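Local atomic coordinates of putative hydrolase (Bacteroides ovatus, PDB entry 4HBS), a protein that is of unknown function but, as a five-bladed beta-propeller of the beta-fructosidase clan, probably hydrolyses glycosidic bonds. Residues L114-V118 with Y129-T133; S93-N97 with I152-Y158; G57-V61 with I373-T377. All blocks are in the same frame, centred on the assembly; numbering follows the deposited sequence.

Interaction 1: residues L114-V118 with Y129-T133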
loop_
_atom_site.group_PDB
_atom_site.type_symbol
_atom_site.label_atom_id
_atom_site.label_comp_id
_atom_site.label_asym_id
_atom_site.label_seq_id
_atom_site.Cartn_x
_atom_site.Cartn_y
_atom_site.Cartn_z
ATOM N N LEU A 114 2.714 -11.198 12.693
ATOM C CA LEU A 114 3.999 -11.905 12.774
ATOM C C LEU A 114 5.022 -10.920 13.289
ATOM O O LEU A 114 5.986 -10.565 12.591
ATOM C CB LEU A 114 4.407 -12.471 11.401
ATOM C CG LEU A 114 3.395 -13.327 10.665
ATOM C CD1 LEU A 114 3.883 -13.615 9.297
ATOM C CD2 LEU A 114 3.104 -14.602 11.418
ATOM N N ALA A 115 4.818 -10.493 14.543
ATOM C CA ALA A 115 5.569 -9.432 15.157
ATOM C C ALA A 115 6.658 -9.898 16.100
ATOM O O ALA A 115 6.522 -10.907 16.786
ATOM C CB ALA A 115 4.621 -8.524 15.902
ATOM N N ASP A 116 7.728 -9.088 16.156
ATOM C CA ASP A 116 8.912 -9.247 17.007
ATOM C C ASP A 116 8.611 -8.519 18.324
ATOM O O ASP A 116 9.136 -7.439 18.565
ATOM C CB ASP A 116 10.131 -8.632 16.252
ATOM C CG ASP A 116 11.506 -8.870 16.835
ATOM O OD1 ASP A 116 11.598 -9.183 18.050
ATOM O OD2 ASP A 116 12.498 -8.713 16.086
ATOM N N TYR A 117 7.710 -9.079 19.146
ATOM C CA TYR A 117 7.305 -8.418 20.392
ATOM C C TYR A 117 8.444 -8.254 21.371
ATOM O O TYR A 117 9.301 -9.126 21.458
ATOM C CB TYR A 117 6.185 -9.178 21.095
ATOM C CG TYR A 117 4.862 -9.089 20.388
ATOM C CD1 TYR A 117 4.135 -7.906 20.378
ATOM C CD2 TYR A 117 4.307 -10.197 19.770
ATOM C CE1 TYR A 117 2.907 -7.815 19.727
ATOM C CE2 TYR A 117 3.068 -10.131 19.140
ATOM C CZ TYR A 117 2.373 -8.934 19.110
ATOM O OH TYR A 117 1.138 -8.856 18.506
ATOM N N VAL A 118 8.431 -7.145 22.138
ATOM C CA VAL A 118 9.431 -6.883 23.174
ATOM C C VAL A 118 9.030 -7.737 24.377
ATOM O O VAL A 118 9.838 -8.559 24.852
ATOM C CB VAL A 118 9.555 -5.373 23.479
ATOM C CG1 VAL A 118 10.407 -5.121 24.725
ATOM C CG2 VAL A 118 10.146 -4.653 22.275
ATOM N N TYR A 129 3.326 -5.361 24.552
ATOM C CA TYR A 129 2.870 -5.531 23.181
ATOM C C TYR A 129 3.524 -4.532 22.215
ATOM O O TYR A 129 3.014 -4.318 21.117
ATOM C CB TYR A 129 1.342 -5.525 23.101
ATOM C CG TYR A 129 0.775 -6.917 23.277
ATOM C CD1 TYR A 129 0.575 -7.452 24.540
ATOM C CD2 TYR A 129 0.511 -7.727 22.178
ATOM C CE1 TYR A 129 0.070 -8.740 24.709
ATOM C CE2 TYR A 129 0.010 -9.015 22.332
ATOM C CZ TYR A 129 -0.211 -9.522 23.600
ATOM O OH TYR A 129 -0.710 -10.801 23.773
ATOM N N GLN A 130 4.735 -4.045 22.572
ATOM C CA GLN A 130 5.554 -3.181 21.724
ATOM C C GLN A 130 6.374 -4.110 20.824
ATOM O O GLN A 130 6.651 -5.250 21.209
ATOM C CB GLN A 130 6.423 -2.257 22.575
ATOM C CG GLN A 130 5.586 -1.181 23.261
ATOM C CD GLN A 130 6.388 -0.041 23.801
ATOM O OE1 GLN A 130 7.513 0.216 23.384
ATOM N NE2 GLN A 130 5.829 0.663 24.758
ATOM N N VAL A 131 6.662 -3.671 19.591
ATOM C CA VAL A 131 7.308 -4.488 18.571
ATOM C C VAL A 131 8.542 -3.796 18.004
ATOM O O VAL A 131 8.671 -2.577 18.109
ATOM C CB VAL A 131 6.232 -4.755 17.486
ATOM C CG1 VAL A 131 6.816 -5.325 16.197
ATOM C CG2 VAL A 131 5.135 -5.663 18.037
ATOM N N ARG A 132 9.466 -4.602 17.435
ATOM C CA ARG A 132 10.677 -4.137 16.760
ATOM C C ARG A 132 10.477 -4.175 15.236
ATOM O O ARG A 132 9.685 -4.981 14.745
ATOM C CB ARG A 132 11.858 -5.029 17.121
ATOM C CG ARG A 132 12.026 -5.266 18.595
ATOM C CD ARG A 132 13.293 -6.029 18.855
ATOM N NE ARG A 132 13.550 -6.197 20.285
ATOM C CZ ARG A 132 13.004 -7.127 21.065
ATOM N NH1 ARG A 132 12.135 -8.000 20.568
ATOM N NH2 ARG A 132 13.324 -7.192 22.352
ATOM N N THR A 133 11.223 -3.340 14.493
ATOM C CA THR A 133 11.177 -3.300 13.020
ATOM C C THR A 133 11.351 -4.745 12.438
ATOM O O THR A 133 12.238 -5.482 12.892
ATOM C CB THR A 133 12.288 -2.365 12.502
ATOM O OG1 THR A 133 12.164 -1.073 13.098
ATOM C CG2 THR A 133 12.301 -2.250 10.995
HETATM O O HOH W 1 12.270 -9.446 23.660
#
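With its CG opposite the carbonyl carbon (chi1 -50°) and its chain extended from CG to NE, R132 reaches back to D116, whose carboxylate is swung opposite its own backbone N. NH1 of R132 and OD1 of D116 then meet at 2.8 Å in a salt bridge. The nitrogen arrives from above the carboxylate plane, and the two flat groups are turned 52° apart. The same NH1 also gives a weak bond to O of Y117. CG2 of V118 rests on one face of the guanidinium, over its centre, while water 1 accepts from NH2 of R132 and donates to O of V118.

Y117 and V131, a non-hydrogen-bonded antiparallel pair, share the other face. Here Y129 turns its ring edge to the face of Y117, centroids 5.0 Å apart and planes at 71°. CG2 of V131 packs 3.6 Å from CB of A115 and also touches CD1 of Y117. Two backbone bonds also join the segments, N of V118 to O of Q130 at 2.8 Å and N of R132 to O of D116 at 3.1 Å.

This weakly bonded antiparallel pairing of 116-117 with 131-132 lies at the flank of the propeller: Q130 packs on strand 88-93, L114 leans on strand 98-102, and R132 NH2 bonds to O of Q148, at the end of helix 144-148.

Interaction 2: residues S93-N97 with I152-Y158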
loop_
_atom_site.group_PDB
_atom_site.type_symbol
_atom_site.label_atom_id
_atom_site.label_comp_id
_atom_site.label_asym_id
_atom_site.label_seq_id
_atom_site.Cartn_x
_atom_site.Cartn_y
_atom_site.Cartn_z
ATOM N N SER A 93 5.246 1.438 20.520
ATOM C CA SER A 93 6.493 1.319 19.784
ATOM C C SER A 93 6.200 1.848 18.416
ATOM O O SER A 93 5.049 1.775 18.011
ATOM C CB SER A 93 6.883 -0.147 19.685
ATOM O OG SER A 93 8.276 -0.341 19.852
ATOM N N PHE A 94 7.187 2.288 17.648
ATOM C CA PHE A 94 6.897 2.767 16.303
ATOM C C PHE A 94 7.833 2.100 15.273
ATOM O O PHE A 94 8.547 2.808 14.538
ATOM C CB PHE A 94 6.974 4.313 16.275
ATOM C CG PHE A 94 6.192 5.005 15.170
ATOM C CD1 PHE A 94 4.875 4.646 14.894
ATOM C CD2 PHE A 94 6.744 6.067 14.460
ATOM C CE1 PHE A 94 4.159 5.289 13.898
ATOM C CE2 PHE A 94 6.004 6.732 13.481
ATOM C CZ PHE A 94 4.711 6.360 13.226
ATOM N N PRO A 95 7.785 0.730 15.152
ATOM C CA PRO A 95 8.630 0.029 14.164
ATOM C C PRO A 95 8.525 0.581 12.746
ATOM O O PRO A 95 7.438 0.954 12.322
ATOM C CB PRO A 95 8.095 -1.416 14.214
ATOM C CG PRO A 95 6.811 -1.339 14.904
ATOM C CD PRO A 95 6.985 -0.253 15.900
ATOM N N ARG A 96 9.642 0.590 11.998
ATOM C CA ARG A 96 9.646 1.121 10.629
ATOM C C ARG A 96 8.894 0.248 9.648
ATOM O O ARG A 96 8.444 0.759 8.631
ATOM C CB ARG A 96 11.075 1.417 10.136
ATOM C CG ARG A 96 11.824 2.421 11.023
ATOM C CD ARG A 96 10.950 3.579 11.557
ATOM N NE ARG A 96 11.660 4.869 11.615
ATOM C CZ ARG A 96 11.419 5.926 10.836
ATOM N NH1 ARG A 96 10.488 5.871 9.895
ATOM N NH2 ARG A 96 12.125 7.042 10.981
ATOM N N ASN A 97 8.677 -1.008 9.973
ATOM C CA ASN A 97 7.873 -1.891 9.147
ATOM C C ASN A 97 7.513 -3.137 9.933
ATOM O O ASN A 97 8.171 -3.479 10.922
ATOM C CB ASN A 97 8.568 -2.261 7.822
ATOM C CG ASN A 97 9.938 -2.845 7.996
ATOM O OD1 ASN A 97 10.098 -3.893 8.605
ATOM N ND2 ASN A 97 10.974 -2.169 7.500
ATOM N N ILE A 152 14.054 2.113 17.907
ATOM C CA ILE A 152 13.759 1.953 16.480
ATOM C C ILE A 152 14.685 2.873 15.650
ATOM O O ILE A 152 14.965 4.005 16.054
ATOM C CB ILE A 152 12.278 2.241 16.217
ATOM C CG1 ILE A 152 11.344 1.345 17.072
ATOM C CG2 ILE A 152 11.967 2.126 14.738
ATOM C CD1 ILE A 152 11.479 -0.060 16.924
ATOM N N ASP A 153 15.126 2.379 14.476
ATOM C CA ASP A 153 16.025 3.098 13.555
ATOM C C ASP A 153 15.385 4.293 12.950
ATOM O O ASP A 153 14.284 4.186 12.410
ATOM C CB ASP A 153 16.459 2.199 12.392
ATOM C CG ASP A 153 17.209 0.992 12.838
ATOM O OD1 ASP A 153 18.249 1.159 13.512
ATOM O OD2 ASP A 153 16.728 -0.122 12.579
ATOM N N GLN A 154 16.093 5.429 12.974
ATOM C CA GLN A 154 15.605 6.668 12.377
ATOM C C GLN A 154 16.461 7.117 11.222
ATOM O O GLN A 154 16.046 8.045 10.537
ATOM C CB GLN A 154 15.540 7.787 13.426
ATOM C CG GLN A 154 14.812 7.414 14.704
ATOM C CD GLN A 154 13.397 6.996 14.470
ATOM O OE1 GLN A 154 13.054 5.827 14.597
ATOM N NE2 GLN A 154 12.542 7.934 14.105
ATOM N N ASP A 155 17.607 6.439 10.957
ATOM C CA ASP A 155 18.565 6.836 9.925
ATOM C C ASP A 155 18.265 6.164 8.598
ATOM O O ASP A 155 17.867 6.851 7.647
ATOM C CB ASP A 155 20.035 6.564 10.361
ATOM C CG ASP A 155 20.360 5.214 11.027
ATOM O OD1 ASP A 155 19.406 4.437 11.318
ATOM O OD2 ASP A 155 21.562 4.938 11.254
ATOM N N TYR A 156 18.446 4.832 8.524
ATOM C CA TYR A 156 18.216 4.046 7.314
ATOM C C TYR A 156 17.122 3.040 7.592
ATOM O O TYR A 156 17.105 2.440 8.669
ATOM C CB TYR A 156 19.518 3.365 6.871
ATOM C CG TYR A 156 20.599 4.383 6.593
ATOM C CD1 TYR A 156 20.565 5.166 5.447
ATOM C CD2 TYR A 156 21.558 4.692 7.556
ATOM C CE1 TYR A 156 21.510 6.168 5.221
ATOM C CE2 TYR A 156 22.503 5.697 7.348
ATOM C CZ TYR A 156 22.480 6.431 6.174
ATOM O OH TYR A 156 23.417 7.414 5.929
ATOM N N LEU A 157 16.189 2.873 6.665
ATOM C CA LEU A 157 15.086 1.936 6.892
ATOM C C LEU A 157 14.542 1.380 5.588
ATOM O O LEU A 157 15.020 1.737 4.512
ATOM C CB LEU A 157 13.952 2.637 7.706
ATOM C CG LEU A 157 13.302 3.857 7.049
ATOM C CD1 LEU A 157 12.018 3.498 6.356
ATOM C CD2 LEU A 157 13.007 4.894 8.047
ATOM N N TYR A 158 13.561 0.462 5.713
ATOM C CA TYR A 158 12.889 -0.186 4.605
ATOM C C TYR A 158 11.400 0.067 4.698
ATOM O O TYR A 158 10.835 -0.027 5.788
ATOM C CB TYR A 158 13.149 -1.713 4.625
ATOM C CG TYR A 158 14.465 -2.151 4.003
ATOM C CD1 TYR A 158 14.804 -1.785 2.700
ATOM C CD2 TYR A 158 15.331 -2.999 4.682
ATOM C CE1 TYR A 158 16.004 -2.194 2.117
ATOM C CE2 TYR A 158 16.529 -3.424 4.103
ATOM C CZ TYR A 158 16.877 -2.990 2.832
ATOM O OH TYR A 158 18.059 -3.380 2.255
#
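P95 and I152 bring the two backbones together at 5.9 Å between CA atoms, and R96 and L157 at 6.7 Å. Neither pair forms a beta bridge: residues 93-97 link strand 88-93 to strand 98-102, while 152-158 enters as loop and becomes strand only at Y156. Side chains of 93-97 do the joining, reaching backbone carbonyls and side chains of 152-158.

R96 sets CG opposite the carbonyl carbon, then bends at chi2 and chi3, which lays NE against O of D153 at 2.8 Å. The nitrogen lies in the carbonyl plane of D153, but the bond is bent at the hydrogen (132°), because that oxygen sits off the guanidinium plane. CD2 of L157 covers one guanidinium face over its centre. CG2 of I152 packs 3.6 Å from CD of R96 and also meets O of F94. N97 makes the second polar link: its ND2 donates to O of Y158 at 2.7 Å and 164°, from above the carbonyl plane, and its OD1 accepts from N of I135.

NH1 of R96 has a salt bridge to D77, and D153 has its own with R136. So a buried arginine, a leucine methyl over one face and an isoleucine methyl at its edge, probably has its charge balanced by D77, while it and N97 hold carbonyls of the loop and first strand that open the next sheet.

Interaction 3: residues G57-V61 with I373-T377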
loop_
_atom_site.group_PDB
_atom_site.type_symbol
_atom_site.label_atom_id
_atom_site.label_comp_id
_atom_site.label_asym_id
_atom_site.label_seq_id
_atom_site.Cartn_x
_atom_site.Cartn_y
_atom_site.Cartn_z
ATOM N N GLY A 57 -2.400 1.060 14.791
ATOM C CA GLY A 57 -2.253 2.226 13.923
ATOM C C GLY A 57 -1.048 2.081 13.015
ATOM O O GLY A 57 -0.024 1.547 13.435
ATOM N N GLY A 58 -1.175 2.525 11.771
ATOM C CA GLY A 58 -0.121 2.334 10.791
ATOM C C GLY A 58 -0.311 2.964 9.434
ATOM O O GLY A 58 -1.311 3.618 9.148
ATOM N N ASP A 59 0.670 2.711 8.598
ATOM C CA ASP A 59 0.956 3.297 7.291
ATOM C C ASP A 59 1.249 2.183 6.300
ATOM O O ASP A 59 1.504 1.050 6.719
ATOM C CB ASP A 59 2.215 4.114 7.547
ATOM C CG ASP A 59 2.629 5.193 6.605
ATOM O OD1 ASP A 59 2.030 6.269 6.669
ATOM O OD2 ASP A 59 3.738 5.063 5.996
ATOM N N GLY A 60 1.269 2.506 5.012
ATOM C CA GLY A 60 1.486 1.519 3.958
ATOM C C GLY A 60 0.198 0.765 3.722
ATOM O O GLY A 60 -0.728 1.307 3.117
ATOM N N VAL A 61 0.088 -0.450 4.289
ATOM C CA VAL A 61 -1.118 -1.285 4.211
ATOM C C VAL A 61 -1.226 -1.798 2.775
ATOM O O VAL A 61 -1.905 -1.205 1.939
ATOM C CB VAL A 61 -2.412 -0.540 4.710
ATOM C CG1 VAL A 61 -3.586 -1.495 4.833
ATOM C CG2 VAL A 61 -2.164 0.155 6.055
ATOM N N ILE A 373 -10.411 -0.322 -1.755
ATOM C CA ILE A 373 -9.420 0.736 -1.595
ATOM C C ILE A 373 -9.203 1.035 -0.112
ATOM O O ILE A 373 -10.131 0.908 0.683
ATOM C CB ILE A 373 -9.918 1.997 -2.373
ATOM C CG1 ILE A 373 -9.928 1.725 -3.896
ATOM C CG2 ILE A 373 -9.078 3.234 -2.065
ATOM C CD1 ILE A 373 -10.848 2.566 -4.659
ATOM N N SER A 374 -7.986 1.437 0.255
ATOM C CA SER A 374 -7.653 1.795 1.629
ATOM C C SER A 374 -6.766 3.013 1.618
ATOM O O SER A 374 -5.898 3.118 0.756
ATOM C CB SER A 374 -6.964 0.637 2.351
ATOM O OG SER A 374 -5.578 0.541 2.065
ATOM N N THR A 375 -6.972 3.933 2.565
ATOM C CA THR A 375 -6.169 5.141 2.686
ATOM C C THR A 375 -5.216 5.034 3.851
ATOM O O THR A 375 -5.197 4.040 4.563
ATOM C CB THR A 375 -7.081 6.339 2.932
ATOM O OG1 THR A 375 -7.746 6.187 4.192
ATOM C CG2 THR A 375 -8.063 6.558 1.829
ATOM N N ASN A 376 -4.384 6.046 3.993
ATOM C CA ASN A 376 -3.531 6.321 5.135
ATOM C C ASN A 376 -3.815 7.767 5.447
ATOM O O ASN A 376 -3.998 8.529 4.498
ATOM C CB ASN A 376 -2.039 6.109 4.829
ATOM C CG ASN A 376 -1.524 4.704 4.629
ATOM O OD1 ASN A 376 -0.340 4.541 4.313
ATOM N ND2 ASN A 376 -2.328 3.648 4.822
ATOM N N THR A 377 -3.904 8.157 6.735
ATOM C CA THR A 377 -4.154 9.550 7.108
ATOM C C THR A 377 -3.171 9.958 8.166
ATOM O O THR A 377 -2.537 9.114 8.784
ATOM C CB THR A 377 -5.611 9.793 7.489
ATOM O OG1 THR A 377 -6.095 8.684 8.241
ATOM C CG2 THR A 377 -6.480 10.000 6.261
HETATM O O HOH W 2 -3.123 2.079 2.129
#
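N376 brings its carboxamide up to the backbone of G60. Its CG stands opposite the carbonyl carbon (chi1 -71°), and the amide is put to use at both ends. OD1 of N376 accepts from N of G60 at 2.7 Å, the nitrogen tilted from the amide's C=O plane, while ND2 of N376 gives a weak bond to O of G60 at 3.3 Å. A further bond from ND2 to O of T375, 2.9 Å, helps fix the amide's rotation. V61 slides past this side chain in the opposite direction, its CG2 3.7 Å from ND2 of N376. An alanine here would remove the carboxamide, and N of G60 would probably lose its acceptor on this strand while a gap opened beside V61. Water 2 bonds to OG of S374 at 2.9 Å and to O of G60; OG also bonds to H362. The D59 side chain crosses that of N376 at about a right angle, the carboxylate and amide planes 31° apart, with D59 OD1 held by Y357. A glycerol about 5 Å from the D59 side chain, probably from the crystallisation liquor, may mark a pocket near the propeller's centre, where strand 60-65 faces strand 371-377 of another blade.

How the interactions relate
After strands 24-26 and 38-42, the chain reaches 57-61, leading into the first strand of a four-stranded sheet. Residues 93-97 and 114-118 follow, and 129-133 returns to close the smallest loop, interaction 1, with ten residues between its segments. That loop is nested within interaction 2, which 152-158 closes as the next sheet begins. Both lie inside interaction 3, shut when 373-377 comes back after 311 residues; none cross. Interactions 1 and 2 touch, through OG of S93 with O of V131 and OG1 of T133 with N of R96. Interaction 3, about 6 Å from interaction 2 at nearest atoms, ties the sheet begun by 60-65 to the one joining N-terminal and C-terminal strands, as in propeller ring closure.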